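Local coordinates for lipase (Photobacterium sp. M37, PDB 2ORY), which probably hydrolyses triacylglycerols, releasing fatty acids, as a cold-adapted lipase of the alpha/beta-hydrolase fold, at residues A30-I33 with L34-K38; L123-S126 with E127-Y131; L153-L156 with N157-G161; N296-P299 with I300-E303. One frame throughout, in Å; residues are numbered along the deposited sequence.

Interaction 1. Residues A30-I33 with L34-K38; sequences AELI and LKKMK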
# COMPACT_ATOMS: atom_id res chain seq x y z
N ALA A 30 19.39 3.16 0.92
CA ALA A 30 18.43 3.50 -0.11
C ALA A 30 19.22 3.32 -1.41
O ALA A 30 18.66 3.13 -2.48
CB ALA A 30 17.98 4.96 0.06
N GLU A 31 20.54 3.36 -1.27
CA GLU A 31 21.46 3.21 -2.39
C GLU A 31 21.33 1.84 -3.04
O GLU A 31 21.33 1.72 -4.25
CB GLU A 31 22.88 3.43 -1.90
CG GLU A 31 23.02 4.65 -0.99
CD GLU A 31 24.36 4.71 -0.28
OE1 GLU A 31 24.70 3.73 0.43
OE2 GLU A 31 25.05 5.74 -0.41
N LEU A 32 21.24 0.81 -2.22
CA LEU A 32 21.10 -0.55 -2.74
C LEU A 32 19.77 -0.68 -3.48
O LEU A 32 19.69 -1.31 -4.53
CB LEU A 32 21.14 -1.56 -1.58
CG LEU A 32 20.91 -3.04 -1.90
CD1 LEU A 32 21.57 -3.90 -0.83
CD2 LEU A 32 19.42 -3.35 -1.99
N ILE A 33 18.72 -0.08 -2.91
CA ILE A 33 17.39 -0.13 -3.51
C ILE A 33 17.37 0.63 -4.83
O ILE A 33 16.90 0.11 -5.84
CB ILE A 33 16.31 0.48 -2.57
CG1 ILE A 33 16.19 -0.36 -1.30
CG2 ILE A 33 14.96 0.53 -3.28
CD1 ILE A 33 15.23 0.22 -0.28
N LEU A 34 17.88 1.86 -4.80
CA LEU A 34 17.92 2.69 -5.99
C LEU A 34 18.56 1.92 -7.15
O LEU A 34 18.02 1.88 -8.25
CB LEU A 34 18.70 3.99 -5.73
CG LEU A 34 18.87 4.90 -6.95
CD1 LEU A 34 17.50 5.37 -7.44
CD2 LEU A 34 19.75 6.09 -6.60
N LYS A 35 19.71 1.30 -6.89
CA LYS A 35 20.40 0.54 -7.92
C LYS A 35 19.47 -0.52 -8.49
O LYS A 35 19.42 -0.74 -9.69
CB LYS A 35 21.65 -0.13 -7.34
CG LYS A 35 22.46 -0.92 -8.35
CD LYS A 35 23.49 -1.84 -7.67
CE LYS A 35 22.81 -2.96 -6.87
NZ LYS A 35 23.77 -3.91 -6.21
N LYS A 36 18.74 -1.19 -7.61
CA LYS A 36 17.81 -2.23 -8.02
C LYS A 36 16.69 -1.67 -8.88
O LYS A 36 16.34 -2.24 -9.92
CB LYS A 36 17.23 -2.92 -6.78
CG LYS A 36 18.21 -3.86 -6.08
CD LYS A 36 18.50 -5.07 -6.96
CE LYS A 36 19.58 -5.98 -6.37
NZ LYS A 36 19.90 -7.15 -7.25
N MET A 37 16.13 -0.54 -8.46
CA MET A 37 15.05 0.06 -9.23
C MET A 37 15.46 0.41 -10.66
O MET A 37 14.73 0.14 -11.60
CB MET A 37 14.56 1.31 -8.52
CG MET A 37 14.21 1.05 -7.08
SD MET A 37 13.43 2.46 -6.34
CE MET A 37 12.08 1.57 -5.58
N LYS A 38 16.65 0.99 -10.82
CA LYS A 38 17.13 1.38 -12.14
C LYS A 38 17.30 0.18 -13.06
O LYS A 38 16.96 0.25 -14.24
CB LYS A 38 18.45 2.14 -12.03
CG LYS A 38 18.33 3.47 -11.30
CD LYS A 38 19.64 4.24 -11.34
CE LYS A 38 19.53 5.53 -10.54
NZ LYS A 38 20.79 6.31 -10.56
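Met37 N donates to Ile33 O at 2.8 Å, and Leu34 N reaches Ala30 O at the same length with the N-H aimed almost straight at the oxygen (168°). Both are i to i+4 bonds of an alpha helix. On the turn's other side the bonds are longer: Lys35 N to Glu31 O measures 3.1 Å and Lys36 N to Leu32 O measures 3.2 Å, the latter also the most bent of the four.

Of the side chains, Ile33 and Met37 stand one turn apart, side by side and pointing the same way. Ile33 turns its CG2 branch away from the backbone N and toward the next turn, where this methyl meets Met37 CE at 3.8 Å. The sulfur is about as near, with Met37 SD 3.9 Å from Ile33 CG2, so the thioether end lies along the branch. Met37 starts beside its own backbone N (chi1 -53°), which carries CG over the carbonyl of Ile33. A flexible, unbranched methionine can bend at its last torsion to fit such a surface, while the branched isoleucine gives it a firm wall. One residue round the helix, Leu32 CD2 touches Lys36 CG at 4.3 Å; here an aliphatic stem packs on leucine while the ammonium group leads off.

Outside the helix, Ile33 touches Pro58, Val60 and Met72, and Met37 touches Met72 and Tyr74. Apolar residues on this side and lysines and Glu31 on more exposed positions make an amphipathic helix, helix 30-43, whose greasy side packs against strands 52-63 and 66-78 of the central alpha/beta-hydrolase sheet.

Interaction 2. Residues L123-S126 with E127-Y131; sequences LKIS and ESTSY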
# COMPACT_ATOMS: atom_id res chain seq x y z
N LEU A 123 -14.71 12.39 10.80
CA LEU A 123 -13.70 11.64 10.05
C LEU A 123 -12.53 11.33 10.95
O LEU A 123 -11.94 12.23 11.54
CB LEU A 123 -13.19 12.45 8.86
CG LEU A 123 -14.15 12.79 7.73
CD1 LEU A 123 -15.35 13.54 8.27
CD2 LEU A 123 -13.41 13.60 6.68
N LYS A 124 -12.20 10.06 11.05
CA LYS A 124 -11.09 9.63 11.87
C LYS A 124 -10.30 8.49 11.23
O LYS A 124 -10.85 7.63 10.53
CB LYS A 124 -11.58 9.18 13.24
CG LYS A 124 -12.06 10.31 14.13
CD LYS A 124 -12.46 9.81 15.51
CE LYS A 124 -12.98 10.95 16.39
NZ LYS A 124 -13.46 10.48 17.72
N ILE A 125 -8.99 8.52 11.47
CA ILE A 125 -8.10 7.49 10.98
C ILE A 125 -7.42 6.86 12.19
O ILE A 125 -7.34 7.47 13.26
CB ILE A 125 -7.04 8.08 10.04
CG1 ILE A 125 -6.30 9.23 10.73
CG2 ILE A 125 -7.70 8.57 8.76
CD1 ILE A 125 -5.16 9.79 9.91
N SER A 126 -6.94 5.64 12.05
CA SER A 126 -6.26 4.98 13.15
C SER A 126 -4.95 5.73 13.39
O SER A 126 -4.42 6.35 12.47
CB SER A 126 -5.92 3.54 12.78
OG SER A 126 -4.93 3.54 11.75
N GLU A 127 -4.44 5.68 14.62
CA GLU A 127 -3.18 6.33 14.91
C GLU A 127 -2.13 5.60 14.10
O GLU A 127 -1.13 6.18 13.67
CB GLU A 127 -2.84 6.23 16.40
CG GLU A 127 -3.78 6.99 17.32
CD GLU A 127 -3.19 7.15 18.71
OE1 GLU A 127 -2.51 6.21 19.18
OE2 GLU A 127 -3.42 8.21 19.34
N SER A 128 -2.37 4.31 13.90
CA SER A 128 -1.49 3.47 13.11
C SER A 128 -1.20 4.11 11.75
O SER A 128 -0.04 4.34 11.38
CB SER A 128 -2.15 2.10 12.92
OG SER A 128 -1.25 1.18 12.36
N THR A 129 -2.25 4.41 10.99
CA THR A 129 -2.03 5.03 9.68
C THR A 129 -1.59 6.48 9.86
O THR A 129 -0.76 6.99 9.09
CB THR A 129 -3.30 4.97 8.77
OG1 THR A 129 -4.27 5.91 9.23
CG2 THR A 129 -3.92 3.57 8.79
N SER A 130 -2.11 7.14 10.90
CA SER A 130 -1.72 8.53 11.17
C SER A 130 -0.19 8.64 11.32
O SER A 130 0.45 9.51 10.71
CB SER A 130 -2.42 9.04 12.43
OG SER A 130 -2.07 10.39 12.71
N TYR A 131 0.41 7.75 12.11
CA TYR A 131 1.86 7.79 12.27
C TYR A 131 2.55 7.37 10.97
O TYR A 131 3.62 7.88 10.65
CB TYR A 131 2.35 6.89 13.43
CG TYR A 131 2.10 7.50 14.80
CD1 TYR A 131 0.96 7.16 15.53
CD2 TYR A 131 2.92 8.50 15.30
CE1 TYR A 131 0.64 7.81 16.72
CE2 TYR A 131 2.61 9.17 16.49
CZ TYR A 131 1.46 8.82 17.20
OH TYR A 131 1.10 9.49 18.35
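Ser126 and Thr129 face each other across the first turn of helix 127-138, hydroxyl toward backbone. Ser126 is the N-cap: with chi1 at 67°, OG lies between its own backbone N and carbonyl carbon and swings over the helix end, where it accepts from Thr129 N at 2.9 Å along a nearly straight N-H (170°). Serine suits the place because its short side chain lets the hydroxyl reach an amide of the first turn that lacks the usual i-4 helical carbonyl.

Thr129 answers with its own hydroxyl turned back toward the strand, and Thr129 OG1 donates to Ser126 O at 3.3 Å. Ser130 N gives the same oxygen a second, shorter bond of 2.9 Å, so two donors grip this carbonyl. The methyl of Thr129 packs tightly on the cap as well, CG2 being 3.1 Å from Ser126 OG.

Ile125 runs slantwise past Thr129, its CB 3.6 Å from Thr129 OG1, and extends CD1 to Ser130 CB at 3.8 Å.

Strand 124-126 and helix 127-131 meet almost at right angles, 84° between their directions. The strand pairs antiparallel with strand 110-112, Ile125 also packs on Phe216 of helix 214-224, and Ser128 OG hydrogen-bonds to Asp104 OD1.

Interaction 3. Residues L153-L156 with N157-G161; sequences LQFL and NEKIG
The ring of Phe155 has Lys159 CB over one face, 4.2 Å above the plane and displaced toward the rim. The rest of the lysine runs alongside: Lys159 CG comes within 4.0 Å of Phe155 CZ, and the chain bends at chi2 (65°) to follow the ring. An apolar stem thus packs on a buried aromatic while the amine travels on to Tyr85 OH, its hydrogen-bond partner. Trp56 meets the same ring with planes at about 45°.

The other flat group is the amide of Asn157, which lies beside Leu153 and points the same way. Asn157 ND2 is 3.3 Å from Leu153 CD1 and makes a weak, bent bond to Leu153 O at 3.2 Å; its stronger partner is Lys194 O. The carbonyl of Leu153 is held chiefly by Asn157 N at 3.0 Å.

Further along, Ile160 N bonds to Leu156 O at 2.6 Å, and Gly161 N still donates to Asn157 O. Gly161, the first residue past the helix, combines positive phi with extended psi, where a side chain would strike Ile160 O; glycine therefore suits it.

Leu156 and Ile160 rest on strand 166-173, and Leu153 and Leu156 also touch helix 175-189. Nearly the whole of the short amphipathic helix 152-160, ended by a glycine, packs against the central sheet of an alpha/beta hydrolase.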
# COMPACT_ATOMS: atom_id res chain seq x y z
N LEU A 153 6.32 16.83 -0.29
CA LEU A 153 5.58 18.05 -0.62
C LEU A 153 6.50 19.13 -1.21
O LEU A 153 6.16 19.76 -2.22
CB LEU A 153 4.85 18.57 0.62
CG LEU A 153 3.97 19.81 0.42
CD1 LEU A 153 3.03 19.58 -0.74
CD2 LEU A 153 3.20 20.12 1.69
N GLN A 154 7.65 19.35 -0.59
CA GLN A 154 8.59 20.33 -1.10
C GLN A 154 9.04 19.93 -2.51
O GLN A 154 9.12 20.78 -3.41
CB GLN A 154 9.80 20.44 -0.17
CG GLN A 154 9.45 20.96 1.22
CD GLN A 154 10.59 20.81 2.21
OE1 GLN A 154 11.49 19.99 2.01
NE2 GLN A 154 10.56 21.59 3.28
N PHE A 155 9.33 18.65 -2.72
CA PHE A 155 9.77 18.18 -4.05
C PHE A 155 8.72 18.43 -5.14
O PHE A 155 9.05 18.91 -6.23
CB PHE A 155 10.10 16.68 -4.02
CG PHE A 155 10.42 16.12 -5.38
CD1 PHE A 155 11.64 16.37 -5.99
CD2 PHE A 155 9.48 15.36 -6.07
CE1 PHE A 155 11.91 15.89 -7.26
CE2 PHE A 155 9.75 14.88 -7.34
CZ PHE A 155 10.97 15.14 -7.94
N LEU A 156 7.47 18.09 -4.86
CA LEU A 156 6.40 18.27 -5.84
C LEU A 156 6.22 19.76 -6.16
O LEU A 156 6.13 20.14 -7.32
CB LEU A 156 5.08 17.69 -5.31
CG LEU A 156 5.00 16.17 -5.05
CD1 LEU A 156 3.66 15.85 -4.37
CD2 LEU A 156 5.15 15.40 -6.36
N ASN A 157 6.17 20.60 -5.13
CA ASN A 157 5.99 22.02 -5.34
C ASN A 157 7.13 22.61 -6.16
O ASN A 157 6.92 23.48 -7.00
CB ASN A 157 5.84 22.76 -4.00
CG ASN A 157 4.41 22.72 -3.49
OD1 ASN A 157 3.48 23.11 -4.20
ND2 ASN A 157 4.22 22.26 -2.25
N GLU A 158 8.33 22.11 -5.93
CA GLU A 158 9.50 22.59 -6.65
C GLU A 158 9.55 22.07 -8.08
O GLU A 158 9.97 22.77 -9.01
CB GLU A 158 10.75 22.16 -5.89
CG GLU A 158 12.04 22.22 -6.66
CD GLU A 158 13.20 21.65 -5.87
OE1 GLU A 158 13.68 22.33 -4.93
OE2 GLU A 158 13.63 20.52 -6.19
N LYS A 159 9.11 20.83 -8.25
CA LYS A 159 9.11 20.16 -9.54
C LYS A 159 7.94 20.63 -10.39
O LYS A 159 8.11 20.94 -11.56
CB LYS A 159 9.04 18.65 -9.32
CG LYS A 159 9.38 17.79 -10.53
CD LYS A 159 10.83 17.97 -10.92
CE LYS A 159 11.35 16.79 -11.73
NZ LYS A 159 10.46 16.40 -12.84
N ILE A 160 6.75 20.71 -9.80
CA ILE A 160 5.57 21.13 -10.57
C ILE A 160 5.29 22.63 -10.57
O ILE A 160 4.59 23.12 -11.46
CB ILE A 160 4.31 20.39 -10.05
CG1 ILE A 160 4.47 18.90 -10.27
CG2 ILE A 160 3.04 20.90 -10.77
CD1 ILE A 160 3.28 18.08 -9.79
N GLY A 161 5.84 23.35 -9.61
CA GLY A 161 5.58 24.79 -9.54
C GLY A 161 4.26 25.01 -8.81
O GLY A 161 3.40 24.12 -8.82

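Interaction 4. Residues N296-P299 with I300-E303; sequences NINP and ILIE
Asn298 and Leu301 meet across a type I beta turn, with Leu301 N donating to Asn298 O at 3.0 Å. The donor stands above the carbonyl plane, 43° out of it.

The side chain of Asn298 folds over the turn. Its CG is set opposite the backbone N (chi1 -175°), which sends the amide forward over residues 300 and 301 and divides its two ends between them. Asn298 OD1 takes a weak bond from Ile300 N at 3.4 Å, closing an Asx turn nested in the beta turn. Asn298 ND2 instead rests against the leucine, 3.5 Å from Leu301 CD1 and equally close to Leu301 CG. Leu301 starts beside its own backbone N (chi1 -44°), and from there its branch crosses the amide at a slant.

Ile300 keeps CB 3.8 Å from Asn298 OD1, so it flanks the oxygen as well as supplying the N-H. Ile302 brings its CG2 methyl to 3.8 Å from Pro299 O. Proline suits the second position of the turn because its ring holds phi near the value favoured there.

Beyond the turn, Leu301 packs on Val306 and Tyr310, and Gln307 NE2 bonds to Asn298 O. The chemistry is that of a turn probably stiffened by proline: one backbone bond, well off the carbonyl plane, is supplemented by a weak side-chain bond, and Asn298 O takes a second donor from helix 304-319.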
# COMPACT_ATOMS: atom_id res chain seq x y z
N ASN A 296 -8.19 -18.07 -5.55
CA ASN A 296 -8.31 -19.51 -5.48
C ASN A 296 -7.37 -20.11 -4.46
O ASN A 296 -6.15 -19.92 -4.54
CB ASN A 296 -8.00 -20.11 -6.85
CG ASN A 296 -8.95 -19.63 -7.89
OD1 ASN A 296 -10.13 -19.96 -7.87
ND2 ASN A 296 -8.44 -18.82 -8.81
N ILE A 297 -7.93 -20.86 -3.53
CA ILE A 297 -7.15 -21.49 -2.47
C ILE A 297 -6.09 -22.43 -3.02
O ILE A 297 -6.41 -23.36 -3.75
CB ILE A 297 -8.07 -22.27 -1.49
CG1 ILE A 297 -8.97 -21.29 -0.73
CG2 ILE A 297 -7.25 -23.03 -0.49
CD1 ILE A 297 -9.95 -21.95 0.24
N ASN A 298 -4.82 -22.17 -2.69
CA ASN A 298 -3.71 -23.02 -3.13
C ASN A 298 -3.68 -24.24 -2.21
O ASN A 298 -3.20 -24.17 -1.07
CB ASN A 298 -2.39 -22.26 -3.03
CG ASN A 298 -1.25 -23.06 -3.58
OD1 ASN A 298 -1.42 -24.21 -3.95
ND2 ASN A 298 -0.07 -22.45 -3.65
N PRO A 299 -4.21 -25.38 -2.68
CA PRO A 299 -4.29 -26.65 -1.96
C PRO A 299 -3.00 -27.19 -1.34
O PRO A 299 -3.03 -27.91 -0.35
CB PRO A 299 -4.87 -27.60 -3.00
CG PRO A 299 -4.25 -27.07 -4.27
CD PRO A 299 -4.48 -25.60 -4.12
N ILE A 300 -1.86 -26.84 -1.91
CA ILE A 300 -0.59 -27.30 -1.38
C ILE A 300 -0.24 -26.64 -0.03
O ILE A 300 0.45 -27.23 0.79
CB ILE A 300 0.54 -27.00 -2.38
CG1 ILE A 300 0.30 -27.76 -3.68
CG2 ILE A 300 1.88 -27.40 -1.80
CD1 ILE A 300 1.34 -27.44 -4.76
N LEU A 301 -0.72 -25.42 0.19
CA LEU A 301 -0.40 -24.67 1.40
C LEU A 301 -1.47 -24.86 2.46
O LEU A 301 -2.43 -24.09 2.53
CB LEU A 301 -0.24 -23.18 1.05
CG LEU A 301 0.58 -22.89 -0.22
CD1 LEU A 301 0.69 -21.40 -0.44
CD2 LEU A 301 1.98 -23.51 -0.11
N ILE A 302 -1.30 -25.88 3.30
CA ILE A 302 -2.30 -26.20 4.31
C ILE A 302 -2.23 -25.44 5.62
O ILE A 302 -3.07 -25.67 6.49
CB ILE A 302 -2.29 -27.70 4.65
CG1 ILE A 302 -0.99 -28.04 5.38
CG2 ILE A 302 -2.44 -28.53 3.38
CD1 ILE A 302 -0.90 -29.45 5.91
N GLU A 303 -1.24 -24.58 5.78
CA GLU A 303 -1.16 -23.79 7.00
C GLU A 303 -1.72 -22.40 6.74
O GLU A 303 -1.31 -21.72 5.80
CB GLU A 303 0.29 -23.66 7.50
CG GLU A 303 0.93 -24.99 7.82
CD GLU A 303 2.37 -24.85 8.21
OE1 GLU A 303 2.62 -24.36 9.34
OE2 GLU A 303 3.25 -25.22 7.39

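In the fold
The four contacts are separate local elements spread over one chain, none touching another. Interactions 1 and 3, with centres about 23 Å apart, belong to helices that both pack against the central mixed sheet: helix 30-43 on strands 52-63 and 66-78, helix 152-160 on strand 166-173. Interaction 2 opens helix 127-138, the helix preceding that of interaction 3, their centres about 26 Å apart. Interaction 4 is the most remote, about 46 Å from interaction 3 between centres and across the molecule. Its turn leads into helix 304-319, which carries His312, while strand 166-173 runs toward Ser174; with Asp236 these residues probably form the catalytic triad.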